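Local atomic coordinates of excinuclease ABC, subunit A. (Deinococcus radiodurans, PDB entry 2VF7), a protein that binds DNA and hydrolyses ATP as a zinc-containing UvrA-family member of the ABC superfamily, probably recognising damaged DNA for excision repair. Residues A[63-68]-A[91-96]; A[755-760]-A[774-779]; A[767-772]-A[793-798]. The protein carries 1 engineered substitution. All blocks are in the same frame, centred on the assembly; numbering follows the deposited sequence.

Interaction 1: residues A[63-68]-A[91-96]; sequences RRYLES and LPPAVA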
ATOM      1  N   ARG A  63       9.808   1.203  -8.385  1.00 59.24           N
ATOM      2  CA  ARG A  63       8.881   2.180  -8.945  1.00 59.46           C
ATOM      3  C   ARG A  63       8.016   1.598 -10.076  1.00 58.99           C
ATOM      4  O   ARG A  63       6.816   1.814 -10.103  1.00 59.32           O
ATOM      5  CB  ARG A  63       9.679   3.381  -9.463  1.00 59.61           C
ATOM      6  CG  ARG A  63       8.857   4.489 -10.094  1.00 61.67           C
ATOM      7  CD  ARG A  63       9.717   5.228 -11.100  1.00 64.86           C
ATOM      8  NE  ARG A  63       8.913   5.970 -12.061  1.00 69.00           N
ATOM      9  CZ  ARG A  63       8.843   5.698 -13.363  1.00 71.36           C
ATOM     10  NH1 ARG A  63       9.544   4.690 -13.892  1.00 71.87           N
ATOM     11  NH2 ARG A  63       8.075   6.449 -14.145  1.00 72.40           N
ATOM     12  N   ARG A  64       8.639   0.884 -11.006  1.00 58.84           N
ATOM     13  CA  ARG A  64       7.957   0.325 -12.179  1.00 59.03           C
ATOM     14  C   ARG A  64       6.918  -0.717 -11.797  1.00 59.16           C
ATOM     15  O   ARG A  64       5.777  -0.673 -12.266  1.00 58.59           O
ATOM     16  CB  ARG A  64       8.965  -0.326 -13.127  1.00 58.50           C
ATOM     17  CG  ARG A  64       9.852   0.649 -13.844  1.00 59.35           C
ATOM     18  CD  ARG A  64      10.788  -0.072 -14.782  1.00 58.95           C
ATOM     19  NE  ARG A  64      11.551   0.879 -15.573  1.00 58.76           N
ATOM     20  CZ  ARG A  64      12.572   0.539 -16.348  1.00 60.22           C
ATOM     21  NH1 ARG A  64      12.938  -0.738 -16.439  1.00 59.38           N
ATOM     22  NH2 ARG A  64      13.224   1.472 -17.035  1.00 60.85           N
ATOM     23  N   TYR A  65       7.334  -1.653 -10.949  1.00 59.75           N
ATOM     24  CA  TYR A  65       6.456  -2.714 -10.485  1.00 60.49           C
ATOM     25  C   TYR A  65       5.221  -2.156  -9.788  1.00 60.52           C
ATOM     26  O   TYR A  65       4.089  -2.476 -10.185  1.00 60.92           O
ATOM     27  CB  TYR A  65       7.213  -3.737  -9.610  1.00 61.22           C
ATOM     28  CG  TYR A  65       6.394  -4.973  -9.296  1.00 62.49           C
ATOM     29  CD1 TYR A  65       6.196  -5.978 -10.253  1.00 63.08           C
ATOM     30  CD2 TYR A  65       5.779  -5.121  -8.051  1.00 64.05           C
ATOM     31  CE1 TYR A  65       5.421  -7.101  -9.963  1.00 61.67           C
ATOM     32  CE2 TYR A  65       4.997  -6.236  -7.759  1.00 63.00           C
ATOM     33  CZ  TYR A  65       4.830  -7.218  -8.714  1.00 62.41           C
ATOM     34  OH  TYR A  65       4.069  -8.316  -8.390  1.00 63.16           O
ATOM     35  N   LEU A  66       5.427  -1.300  -8.786  1.00 60.39           N
ATOM     36  CA  LEU A  66       4.309  -0.793  -7.975  1.00 60.08           C
ATOM     37  C   LEU A  66       3.328   0.085  -8.739  1.00 59.82           C
ATOM     38  O   LEU A  66       2.163   0.156  -8.382  1.00 59.98           O
ATOM     39  CB  LEU A  66       4.807  -0.075  -6.718  1.00 60.02           C
ATOM     40  CG  LEU A  66       5.538  -0.919  -5.671  1.00 60.61           C
ATOM     41  CD1 LEU A  66       6.441  -0.022  -4.815  1.00 61.79           C
ATOM     42  CD2 LEU A  66       4.576  -1.726  -4.796  1.00 60.14           C
ATOM     43  N   GLU A  67       3.801   0.754  -9.784  1.00 59.83           N
ATOM     44  CA  GLU A  67       2.936   1.554 -10.649  1.00 59.90           C
ATOM     45  C   GLU A  67       2.124   0.690 -11.618  1.00 59.82           C
ATOM     46  O   GLU A  67       1.128   1.130 -12.186  1.00 59.88           O
ATOM     47  CB  GLU A  67       3.769   2.535 -11.452  1.00 60.00           C
ATOM     48  CG  GLU A  67       4.396   3.663 -10.655  1.00 61.58           C
ATOM     49  CD  GLU A  67       4.925   4.760 -11.563  1.00 64.10           C
ATOM     50  OE1 GLU A  67       4.602   4.746 -12.780  1.00 65.86           O
ATOM     51  OE2 GLU A  67       5.659   5.639 -11.065  1.00 65.31           O
ATOM     52  N   SER A  68       2.569  -0.536 -11.820  1.00 59.77           N
ATOM     53  CA  SER A  68       1.842  -1.484 -12.623  1.00 59.90           C
ATOM     54  C   SER A  68       0.818  -2.235 -11.798  1.00 60.34           C
ATOM     55  O   SER A  68      -0.260  -2.542 -12.306  1.00 60.79           O
ATOM     56  CB  SER A  68       2.803  -2.462 -13.270  1.00 59.84           C
ATOM     57  OG  SER A  68       3.554  -1.801 -14.261  1.00 60.04           O
ATOM     58  N   LEU A  91      15.500  -5.355 -16.797  1.00 53.85           N
ATOM     59  CA  LEU A  91      15.542  -5.329 -15.337  1.00 54.23           C
ATOM     60  C   LEU A  91      14.315  -6.006 -14.718  1.00 54.07           C
ATOM     61  O   LEU A  91      13.204  -5.479 -14.843  1.00 53.55           O
ATOM     62  CB  LEU A  91      15.577  -3.870 -14.853  1.00 54.30           C
ATOM     63  CG  LEU A  91      16.503  -3.393 -13.731  1.00 54.55           C
ATOM     64  CD1 LEU A  91      15.750  -2.295 -12.985  1.00 55.93           C
ATOM     65  CD2 LEU A  91      16.997  -4.469 -12.753  1.00 53.52           C
ATOM     66  N   PRO A  92      14.515  -7.159 -14.025  1.00 54.05           N
ATOM     67  CA  PRO A  92      13.371  -7.829 -13.369  1.00 53.72           C
ATOM     68  C   PRO A  92      12.899  -7.051 -12.119  1.00 53.46           C
ATOM     69  O   PRO A  92      13.477  -6.024 -11.791  1.00 53.44           O
ATOM     70  CB  PRO A  92      13.909  -9.232 -13.010  1.00 53.26           C
ATOM     71  CG  PRO A  92      15.378  -9.238 -13.329  1.00 53.57           C
ATOM     72  CD  PRO A  92      15.795  -7.862 -13.789  1.00 53.95           C
ATOM     73  N   PRO A  93      11.809  -7.497 -11.458  1.00 53.34           N
ATOM     74  CA  PRO A  93      11.484  -6.857 -10.172  1.00 52.83           C
ATOM     75  C   PRO A  93      12.586  -7.084  -9.129  1.00 52.63           C
ATOM     76  O   PRO A  93      13.399  -7.990  -9.295  1.00 51.72           O
ATOM     77  CB  PRO A  93      10.176  -7.544  -9.766  1.00 52.93           C
ATOM     78  CG  PRO A  93       9.598  -8.035 -11.074  1.00 52.94           C
ATOM     79  CD  PRO A  93      10.803  -8.507 -11.834  1.00 52.96           C
ATOM     80  N   ALA A  94      12.621  -6.256  -8.078  1.00 52.72           N
ATOM     81  CA  ALA A  94      13.714  -6.282  -7.113  1.00 53.00           C
ATOM     82  C   ALA A  94      13.259  -6.287  -5.656  1.00 53.98           C
ATOM     83  O   ALA A  94      12.299  -5.610  -5.302  1.00 54.55           O
ATOM     84  CB  ALA A  94      14.664  -5.108  -7.366  1.00 52.71           C
ATOM     85  N   VAL A  95      13.994  -7.030  -4.822  1.00 54.57           N
ATOM     86  CA  VAL A  95      13.839  -7.058  -3.363  1.00 54.62           C
ATOM     87  C   VAL A  95      15.148  -6.591  -2.700  1.00 54.85           C
ATOM     88  O   VAL A  95      16.202  -7.127  -2.995  1.00 54.90           O
ATOM     89  CB  VAL A  95      13.505  -8.501  -2.868  1.00 55.07           C
ATOM     90  CG1 VAL A  95      13.151  -8.499  -1.391  1.00 53.76           C
ATOM     91  CG2 VAL A  95      12.359  -9.110  -3.690  1.00 54.02           C
ATOM     92  N   ALA A  96      15.088  -5.578  -1.833  1.00 55.15           N
ATOM     93  CA  ALA A  96      16.250  -5.202  -1.029  1.00 56.01           C
ATOM     94  C   ALA A  96      16.216  -5.966   0.292  1.00 56.62           C
ATOM     95  O   ALA A  96      15.210  -5.921   1.015  1.00 56.33           O
ATOM     96  CB  ALA A  96      16.302  -3.694  -0.775  1.00 55.90           C
TER
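Tyr65 and Pro93 make the main apolar contact, at the place where the two backbones come nearest, with CA atoms 6.5 Å apart. CD1 of Tyr65 reaches CG of Pro93 at 4.1 Å, and the two rings meet at a slant. With CG anti to the backbone N (chi1 -171°), the phenol ring is carried off the helix toward Pro93. At the preceding residue, NH1 of Arg64 lies 4.4 Å from CB of Leu91, a looser approach made by the end of a long chain extended through chi2 and chi3. Other partners fix that end: NE forms a salt bridge with Glu60 and NH2 bonds to the carbonyl oxygen of Ile88, so the apolar approach to Leu91 is incidental to a well-anchored guanidinium. Residues 63-68 belong to helix 49-69, the P-loop helix of the first nucleotide-binding domain, which begins at the ADP-binding Lys49; Leu91 to Pro93 lead into strand 94-96, at the border of that domain's sheet, where Pro93 and Val95 share backbone bonds with Val402. On the helix, Ser68 OG donates to Arg64 O at 3.2 Å, from 28° off the carbonyl plane, while Arg63 NE stands 3.4 Å from Glu67 OE2 as an attraction of charges without an N-H aimed at the oxygen. Beyond this, the second subunit covers the pair: its Tyr65 ring meets this Tyr65 with the planes at about 50°, and its Pro93 packs on this Pro93.

Interaction 2: residues A[755-760]-A[774-779]; sequences YVLDEP and RQLVKL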
ATOM      1  N   TYR A 755      38.781   4.784  24.681  1.00 58.24           N
ATOM      2  CA  TYR A 755      37.820   4.778  23.577  1.00 57.52           C
ATOM      3  C   TYR A 755      37.407   3.357  23.268  1.00 57.57           C
ATOM      4  O   TYR A 755      38.250   2.541  22.896  1.00 57.39           O
ATOM      5  CB  TYR A 755      38.418   5.406  22.316  1.00 57.27           C
ATOM      6  CG  TYR A 755      38.728   6.875  22.434  1.00 57.00           C
ATOM      7  CD1 TYR A 755      39.915   7.301  23.015  1.00 56.90           C
ATOM      8  CD2 TYR A 755      37.834   7.840  21.973  1.00 56.92           C
ATOM      9  CE1 TYR A 755      40.213   8.637  23.139  1.00 56.83           C
ATOM     10  CE2 TYR A 755      38.127   9.198  22.093  1.00 56.72           C
ATOM     11  CZ  TYR A 755      39.328   9.579  22.678  1.00 56.66           C
ATOM     12  OH  TYR A 755      39.662  10.894  22.815  1.00 56.77           O
ATOM     13  N   VAL A 756      36.116   3.061  23.411  1.00 57.72           N
ATOM     14  CA  VAL A 756      35.599   1.765  22.983  1.00 58.18           C
ATOM     15  C   VAL A 756      34.791   1.865  21.679  1.00 58.81           C
ATOM     16  O   VAL A 756      33.813   2.605  21.569  1.00 58.12           O
ATOM     17  CB  VAL A 756      34.871   0.978  24.109  1.00 58.19           C
ATOM     18  CG1 VAL A 756      35.622   1.111  25.446  1.00 57.06           C
ATOM     19  CG2 VAL A 756      33.450   1.431  24.256  1.00 59.15           C
ATOM     20  N   LEU A 757      35.246   1.101  20.693  1.00 60.00           N
ATOM     21  CA  LEU A 757      34.786   1.205  19.318  1.00 61.24           C
ATOM     22  C   LEU A 757      34.320  -0.161  18.780  1.00 62.42           C
ATOM     23  O   LEU A 757      35.000  -1.182  18.937  1.00 62.42           O
ATOM     24  CB  LEU A 757      35.936   1.737  18.455  1.00 61.20           C
ATOM     25  CG  LEU A 757      36.416   3.202  18.399  1.00 61.59           C
ATOM     26  CD1 LEU A 757      36.230   3.996  19.672  1.00 62.58           C
ATOM     27  CD2 LEU A 757      37.886   3.277  17.963  1.00 61.18           C
ATOM     28  N   ASP A 758      33.151  -0.187  18.160  1.00 63.85           N
ATOM     29  CA  ASP A 758      32.673  -1.386  17.467  1.00 65.42           C
ATOM     30  C   ASP A 758      33.135  -1.299  16.006  1.00 65.98           C
ATOM     31  O   ASP A 758      33.241  -0.213  15.463  1.00 66.40           O
ATOM     32  CB  ASP A 758      31.143  -1.462  17.596  1.00 65.85           C
ATOM     33  CG  ASP A 758      30.526  -2.630  16.835  0.70 66.71           C
ATOM     34  OD1 ASP A 758      29.457  -2.409  16.212  0.70 67.53           O
ATOM     35  OD2 ASP A 758      31.081  -3.754  16.868  0.70 67.28           O
ATOM     36  N   GLU A 759      33.406  -2.437  15.379  1.00 67.17           N
ATOM     37  CA  GLU A 759      34.024  -2.511  14.042  1.00 68.10           C
ATOM     38  C   GLU A 759      34.216  -1.170  13.307  1.00 68.56           C
ATOM     39  O   GLU A 759      33.456  -0.851  12.416  1.00 69.13           O
ATOM     40  CB  GLU A 759      33.247  -3.495  13.171  1.00 68.43           C
ATOM     41  CG  GLU A 759      34.138  -4.467  12.399  1.00 70.18           C
ATOM     42  CD  GLU A 759      34.969  -3.790  11.323  1.00 73.10           C
ATOM     43  OE1 GLU A 759      34.472  -2.813  10.700  1.00 75.81           O
ATOM     44  OE2 GLU A 759      36.114  -4.233  11.098  1.00 71.93           O
ATOM     45  N   PRO A 760      35.260  -0.393  13.657  1.00 69.01           N
ATOM     46  CA  PRO A 760      35.340   1.015  13.199  1.00 69.32           C
ATOM     47  C   PRO A 760      35.466   1.229  11.678  1.00 69.58           C
ATOM     48  O   PRO A 760      35.376   2.369  11.196  1.00 69.78           O
ATOM     49  CB  PRO A 760      36.589   1.556  13.926  1.00 69.47           C
ATOM     50  CG  PRO A 760      36.891   0.557  15.000  1.00 69.54           C
ATOM     51  CD  PRO A 760      36.424  -0.765  14.481  1.00 68.52           C
ATOM     52  N   ARG A 774      45.701   5.423  10.747  1.00 57.71           N
ATOM     53  CA  ARG A 774      46.655   6.479  11.102  1.00 56.88           C
ATOM     54  C   ARG A 774      46.099   7.419  12.166  1.00 56.35           C
ATOM     55  O   ARG A 774      46.849   7.970  12.975  1.00 56.44           O
ATOM     56  CB  ARG A 774      47.037   7.317   9.883  1.00 56.76           C
ATOM     57  CG  ARG A 774      47.694   6.546   8.762  1.00 57.87           C
ATOM     58  CD  ARG A 774      48.450   7.481   7.823  1.00 59.05           C
ATOM     59  NE  ARG A 774      47.593   8.156   6.845  1.00 59.69           N
ATOM     60  CZ  ARG A 774      47.271   7.660   5.649  1.00 60.44           C
ATOM     61  NH1 ARG A 774      47.723   6.465   5.272  1.00 60.09           N
ATOM     62  NH2 ARG A 774      46.482   8.360   4.830  1.00 60.27           N
ATOM     63  N   GLN A 775      44.788   7.629  12.147  1.00 55.71           N
ATOM     64  CA  GLN A 775      44.164   8.514  13.122  1.00 55.38           C
ATOM     65  C   GLN A 775      44.028   7.804  14.473  1.00 54.79           C
ATOM     66  O   GLN A 775      44.141   8.438  15.527  1.00 54.54           O
ATOM     67  CB  GLN A 775      42.807   9.062  12.631  1.00 55.62           C
ATOM     68  CG  GLN A 775      42.689   9.374  11.117  1.00 56.03           C
ATOM     69  CD  GLN A 775      43.769  10.308  10.565  1.00 57.75           C
ATOM     70  OE1 GLN A 775      44.163  11.299  11.203  1.00 57.33           O
ATOM     71  NE2 GLN A 775      44.236  10.001   9.350  1.00 57.74           N
ATOM     72  N   LEU A 776      43.791   6.492  14.435  1.00 53.94           N
ATOM     73  CA  LEU A 776      43.750   5.682  15.652  1.00 53.45           C
ATOM     74  C   LEU A 776      45.124   5.615  16.297  1.00 53.58           C
ATOM     75  O   LEU A 776      45.223   5.591  17.516  1.00 54.01           O
ATOM     76  CB  LEU A 776      43.203   4.267  15.383  1.00 52.93           C
ATOM     77  CG  LEU A 776      41.727   4.117  14.971  1.00 51.43           C
ATOM     78  CD1 LEU A 776      41.307   2.670  14.878  1.00 47.82           C
ATOM     79  CD2 LEU A 776      40.772   4.876  15.890  1.00 49.99           C
ATOM     80  N   VAL A 777      46.175   5.587  15.477  1.00 53.68           N
ATOM     81  CA  VAL A 777      47.559   5.705  15.957  1.00 54.27           C
ATOM     82  C   VAL A 777      47.781   7.037  16.690  1.00 54.64           C
ATOM     83  O   VAL A 777      48.322   7.059  17.792  1.00 54.18           O
ATOM     84  CB  VAL A 777      48.574   5.546  14.802  1.00 54.09           C
ATOM     85  CG1 VAL A 777      49.959   5.919  15.237  1.00 53.99           C
ATOM     86  CG2 VAL A 777      48.573   4.111  14.290  1.00 55.22           C
ATOM     87  N   LYS A 778      47.339   8.136  16.079  1.00 55.20           N
ATOM     88  CA  LYS A 778      47.463   9.464  16.680  1.00 55.91           C
ATOM     89  C   LYS A 778      46.906   9.527  18.088  1.00 55.91           C
ATOM     90  O   LYS A 778      47.585   9.979  19.002  1.00 56.16           O
ATOM     91  CB  LYS A 778      46.809  10.544  15.804  1.00 56.02           C
ATOM     92  CG  LYS A 778      47.740  11.065  14.729  1.00 57.41           C
ATOM     93  CD  LYS A 778      47.311  12.413  14.176  1.00 59.99           C
ATOM     94  CE  LYS A 778      46.592  12.273  12.841  1.00 60.83           C
ATOM     95  NZ  LYS A 778      46.689  13.542  12.039  1.00 62.37           N
ATOM     96  N   LEU A 779      45.681   9.052  18.274  1.00 56.22           N
ATOM     97  CA  LEU A 779      45.034   9.184  19.578  1.00 56.60           C
ATOM     98  C   LEU A 779      45.611   8.248  20.678  1.00 56.51           C
ATOM     99  O   LEU A 779      45.442   8.514  21.870  1.00 56.93           O
ATOM    100  CB  LEU A 779      43.497   9.147  19.448  1.00 56.57           C
ATOM    101  CG  LEU A 779      42.700   7.849  19.369  1.00 57.35           C
ATOM    102  CD1 LEU A 779      42.489   7.341  20.781  1.00 59.30           C
ATOM    103  CD2 LEU A 779      41.364   8.061  18.692  1.00 56.56           C
TER
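Tyr755 and Leu779 form the tight end of this contact. Methyl CD1 of Leu779 presses obliquely against one side of the phenol, 3.4 Å from Tyr755 CD1 and 3.5 Å from Tyr755 CE1, which is close for carbon against carbon. Leu779 gets there with CG lodged between the backbone N and the carbonyl carbon (chi1 83°), the crowded position. Packing is easier beside it: Leu757 and Leu776 run antiparallel alongside one another and touch through their CD2 methyls at 3.9 Å. Pro760 is looser still, its CG staying 4.9 Å from CD1 of Leu776. On the solvent side of helix 766-781, Arg774 and Lys778 are exposed, and Lys778 forms a salt bridge with Glu716. The helix is the crossover of a beta-alpha-beta unit between strands 753-758 and 785-789, and the first strand ends, by sequence, in the Asp-Glu pair of a Walker B motif, Asp758 and Glu759. The phenol OH is bonded to the carbonyl oxygen of Glu744, which ties down the far end of the ring. Between the segments themselves the contact is wholly apolar, so shape and burial, not directed polar bonds, set the helix against the strand.

Interaction 3: residues A[767-772]-A[793-798]; sequences ADVERL and MQVVAA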
ATOM      1  N   ALA A 767      41.368   0.355   1.120  1.00 57.62           N
ATOM      2  CA  ALA A 767      42.186   1.553   0.960  1.00 58.05           C
ATOM      3  C   ALA A 767      41.823   2.643   1.967  1.00 58.52           C
ATOM      4  O   ALA A 767      42.685   3.427   2.367  1.00 58.88           O
ATOM      5  CB  ALA A 767      42.086   2.092  -0.458  1.00 57.47           C
ATOM      6  N   ASP A 768      40.553   2.696   2.359  1.00 59.01           N
ATOM      7  CA  ASP A 768      40.073   3.683   3.317  1.00 59.70           C
ATOM      8  C   ASP A 768      40.632   3.390   4.704  1.00 60.38           C
ATOM      9  O   ASP A 768      40.967   4.309   5.439  1.00 60.84           O
ATOM     10  CB  ASP A 768      38.536   3.695   3.417  1.00 59.70           C
ATOM     11  CG  ASP A 768      37.827   4.265   2.173  1.00 60.09           C
ATOM     12  OD1 ASP A 768      38.331   5.198   1.497  1.00 60.10           O
ATOM     13  OD2 ASP A 768      36.708   3.788   1.897  1.00 59.31           O
ATOM     14  N   VAL A 769      40.720   2.115   5.074  1.00 61.21           N
ATOM     15  CA  VAL A 769      41.050   1.768   6.450  1.00 61.91           C
ATOM     16  C   VAL A 769      42.466   2.190   6.814  1.00 62.80           C
ATOM     17  O   VAL A 769      42.720   2.568   7.954  1.00 63.36           O
ATOM     18  CB  VAL A 769      40.699   0.276   6.836  1.00 62.08           C
ATOM     19  CG1 VAL A 769      40.095  -0.489   5.685  1.00 61.29           C
ATOM     20  CG2 VAL A 769      41.892  -0.474   7.440  1.00 62.16           C
ATOM     21  N   GLU A 770      43.364   2.170   5.830  1.00 63.25           N
ATOM     22  CA  GLU A 770      44.702   2.720   5.984  1.00 64.26           C
ATOM     23  C   GLU A 770      44.681   4.164   6.526  1.00 63.90           C
ATOM     24  O   GLU A 770      45.399   4.484   7.481  1.00 64.11           O
ATOM     25  CB  GLU A 770      45.470   2.643   4.657  1.00 64.53           C
ATOM     26  CG  GLU A 770      45.513   1.238   4.023  1.00 65.43           C
ATOM     27  CD  GLU A 770      46.693   1.018   3.062  1.00 65.95           C
ATOM     28  OE1 GLU A 770      46.935  -0.158   2.694  1.00 68.26           O
ATOM     29  OE2 GLU A 770      47.370   1.998   2.661  1.00 67.91           O
ATOM     30  N   ARG A 771      43.852   5.016   5.926  1.00 63.55           N
ATOM     31  CA  ARG A 771      43.662   6.399   6.382  1.00 63.43           C
ATOM     32  C   ARG A 771      43.010   6.482   7.774  1.00 63.02           C
ATOM     33  O   ARG A 771      43.319   7.390   8.552  1.00 63.49           O
ATOM     34  CB  ARG A 771      42.837   7.199   5.356  1.00 63.64           C
ATOM     35  CG  ARG A 771      42.726   8.720   5.623  1.00 64.41           C
ATOM     36  CD  ARG A 771      41.490   9.365   4.940  1.00 64.28           C
ATOM     37  NE  ARG A 771      41.820  10.305   3.861  1.00 67.50           N
ATOM     38  CZ  ARG A 771      42.288  11.547   4.045  1.00 68.83           C
ATOM     39  NH1 ARG A 771      42.521  12.009   5.271  1.00 69.98           N
ATOM     40  NH2 ARG A 771      42.551  12.333   3.005  1.00 67.46           N
ATOM     41  N   LEU A 772      42.113   5.551   8.088  1.00 62.13           N
ATOM     42  CA  LEU A 772      41.460   5.526   9.400  1.00 61.69           C
ATOM     43  C   LEU A 772      42.439   5.108  10.513  1.00 61.23           C
ATOM     44  O   LEU A 772      42.461   5.704  11.594  1.00 60.63           O
ATOM     45  CB  LEU A 772      40.236   4.588   9.377  1.00 62.13           C
ATOM     46  CG  LEU A 772      39.150   4.590  10.471  1.00 62.02           C
ATOM     47  CD1 LEU A 772      39.581   3.843  11.719  1.00 62.71           C
ATOM     48  CD2 LEU A 772      38.671   6.007  10.811  1.00 62.20           C
ATOM     49  N   MET A 793      41.057  -8.878   9.565  1.00 58.78           N
ATOM     50  CA  MET A 793      42.413  -9.175   9.950  1.00 57.92           C
ATOM     51  C   MET A 793      43.394  -8.108   9.514  1.00 57.98           C
ATOM     52  O   MET A 793      44.482  -8.028  10.055  1.00 57.90           O
ATOM     53  CB  MET A 793      42.807 -10.554   9.417  1.00 57.43           C
ATOM     54  CG  MET A 793      41.927 -11.703   9.948  1.00 56.51           C
ATOM     55  SD  MET A 793      41.775 -11.786  11.753  1.00 55.53           S
ATOM     56  CE  MET A 793      40.049 -12.226  11.985  1.00 55.96           C
ATOM     57  N   GLN A 794      42.994  -7.281   8.549  1.00 58.57           N
ATOM     58  CA  GLN A 794      43.780  -6.116   8.108  1.00 58.98           C
ATOM     59  C   GLN A 794      44.045  -5.188   9.292  1.00 58.27           C
ATOM     60  O   GLN A 794      45.164  -4.736   9.497  1.00 58.00           O
ATOM     61  CB  GLN A 794      43.044  -5.347   6.981  1.00 59.33           C
ATOM     62  CG  GLN A 794      43.823  -4.151   6.367  1.00 59.32           C
ATOM     63  CD  GLN A 794      42.955  -3.242   5.470  1.00 60.41           C
ATOM     64  OE1 GLN A 794      41.715  -3.250   5.552  1.00 63.97           O
ATOM     65  NE2 GLN A 794      43.609  -2.442   4.625  1.00 60.02           N
ATOM     66  N   VAL A 795      42.992  -4.934  10.061  1.00 57.56           N
ATOM     67  CA  VAL A 795      43.032  -4.040  11.208  1.00 57.21           C
ATOM     68  C   VAL A 795      43.606  -4.715  12.448  1.00 56.61           C
ATOM     69  O   VAL A 795      44.322  -4.087  13.227  1.00 57.32           O
ATOM     70  CB  VAL A 795      41.613  -3.505  11.521  1.00 57.11           C
ATOM     71  CG1 VAL A 795      41.570  -2.851  12.902  1.00 57.80           C
ATOM     72  CG2 VAL A 795      41.186  -2.517  10.456  1.00 57.40           C
ATOM     73  N   VAL A 796      43.275  -5.986  12.627  1.00 55.84           N
ATOM     74  CA  VAL A 796      43.769  -6.795  13.747  1.00 54.89           C
ATOM     75  C   VAL A 796      45.290  -7.007  13.666  1.00 54.22           C
ATOM     76  O   VAL A 796      45.961  -7.149  14.677  1.00 54.32           O
ATOM     77  CB  VAL A 796      42.993  -8.135  13.825  1.00 54.73           C
ATOM     78  CG1 VAL A 796      43.518  -9.049  14.944  1.00 55.07           C
ATOM     79  CG2 VAL A 796      41.524  -7.855  14.037  1.00 54.55           C
ATOM     80  N   ALA A 797      45.817  -6.990  12.448  1.00 53.68           N
ATOM     81  CA  ALA A 797      47.229  -7.158  12.180  1.00 52.95           C
ATOM     82  C   ALA A 797      48.077  -5.925  12.546  1.00 52.87           C
ATOM     83  O   ALA A 797      49.298  -6.021  12.659  1.00 52.93           O
ATOM     84  CB  ALA A 797      47.426  -7.535  10.721  1.00 52.51           C
ATOM     85  N   ALA A 798      47.442  -4.769  12.715  1.00 52.99           N
ATOM     86  CA  ALA A 798      48.161  -3.560  13.135  1.00 52.56           C
ATOM     87  C   ALA A 798      47.801  -3.083  14.549  1.00 52.57           C
ATOM     88  O   ALA A 798      48.150  -1.969  14.944  1.00 53.19           O
ATOM     89  CB  ALA A 798      47.975  -2.450  12.125  1.00 52.51           C
TER
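Gln794 reaches out from its short helix to Val769 and Glu770 on helix 766-781. Its CG stands anti to the backbone N (chi1 -176°) and the chain stays extended beyond, so the side chain runs nearly straight to the other helix. CB is still 5.0 Å from Val769 CG2. CG comes within 4.3 Å of that methyl, and CD settles at 3.6 Å from it. At the tip, OE1 sits by both branches of the valine, closest to Val769 CG1 at 3.2 Å; the valine's eclipsed chi1 of 0° suggests strain and makes the exact placing of its methyls tentative. NE2 lies 3.8 Å from Val769 CG2, with Glu770 CG farther off at 4.2 Å, and donates to Pro766 O in the first turn of the helix. The two helices belong to the second ABC domain: 766-781 follows the Walker B strand and 793-796 follows strand 785-789, so the contact joins the starts of two successive helices after neighbouring strands. Asp768 of the same helix bonds to Ser45 in the Walker A loop of the first domain, near the ADP there. A leucine in place of Gln794 would probably leave Pro766 O without this amide donor and the helix start less firmly tied. At the next residue, Val795 CG2 meets Val769 CG2 at 3.7 Å. Glu770 crosses the glutamine, its carboxylate turned 61° from the amide, and its OE1 is bonded to the hydroxyl of Tyr484.

How the interactions relate
From the N terminus, interaction 1 comes first: 22 residues separate 63-68, near the end of helix 49-69, from 91-96, and the return sets the P-loop helix against the border strand of the first sheet and against the second subunit. It is complete long before the others open, and its centre lies 41 Å from that of interaction 2 and 38 Å from that of interaction 3. Those two cross: 755-760 opens interaction 2, 767-772 opens interaction 3, 774-779 closes the former and 793-798 the latter. Their centres are 11 Å apart, joined through helix 766-781, whose later turns lie on strand 753-758 while its early turns meet helix 793-796 of the same ABC domain.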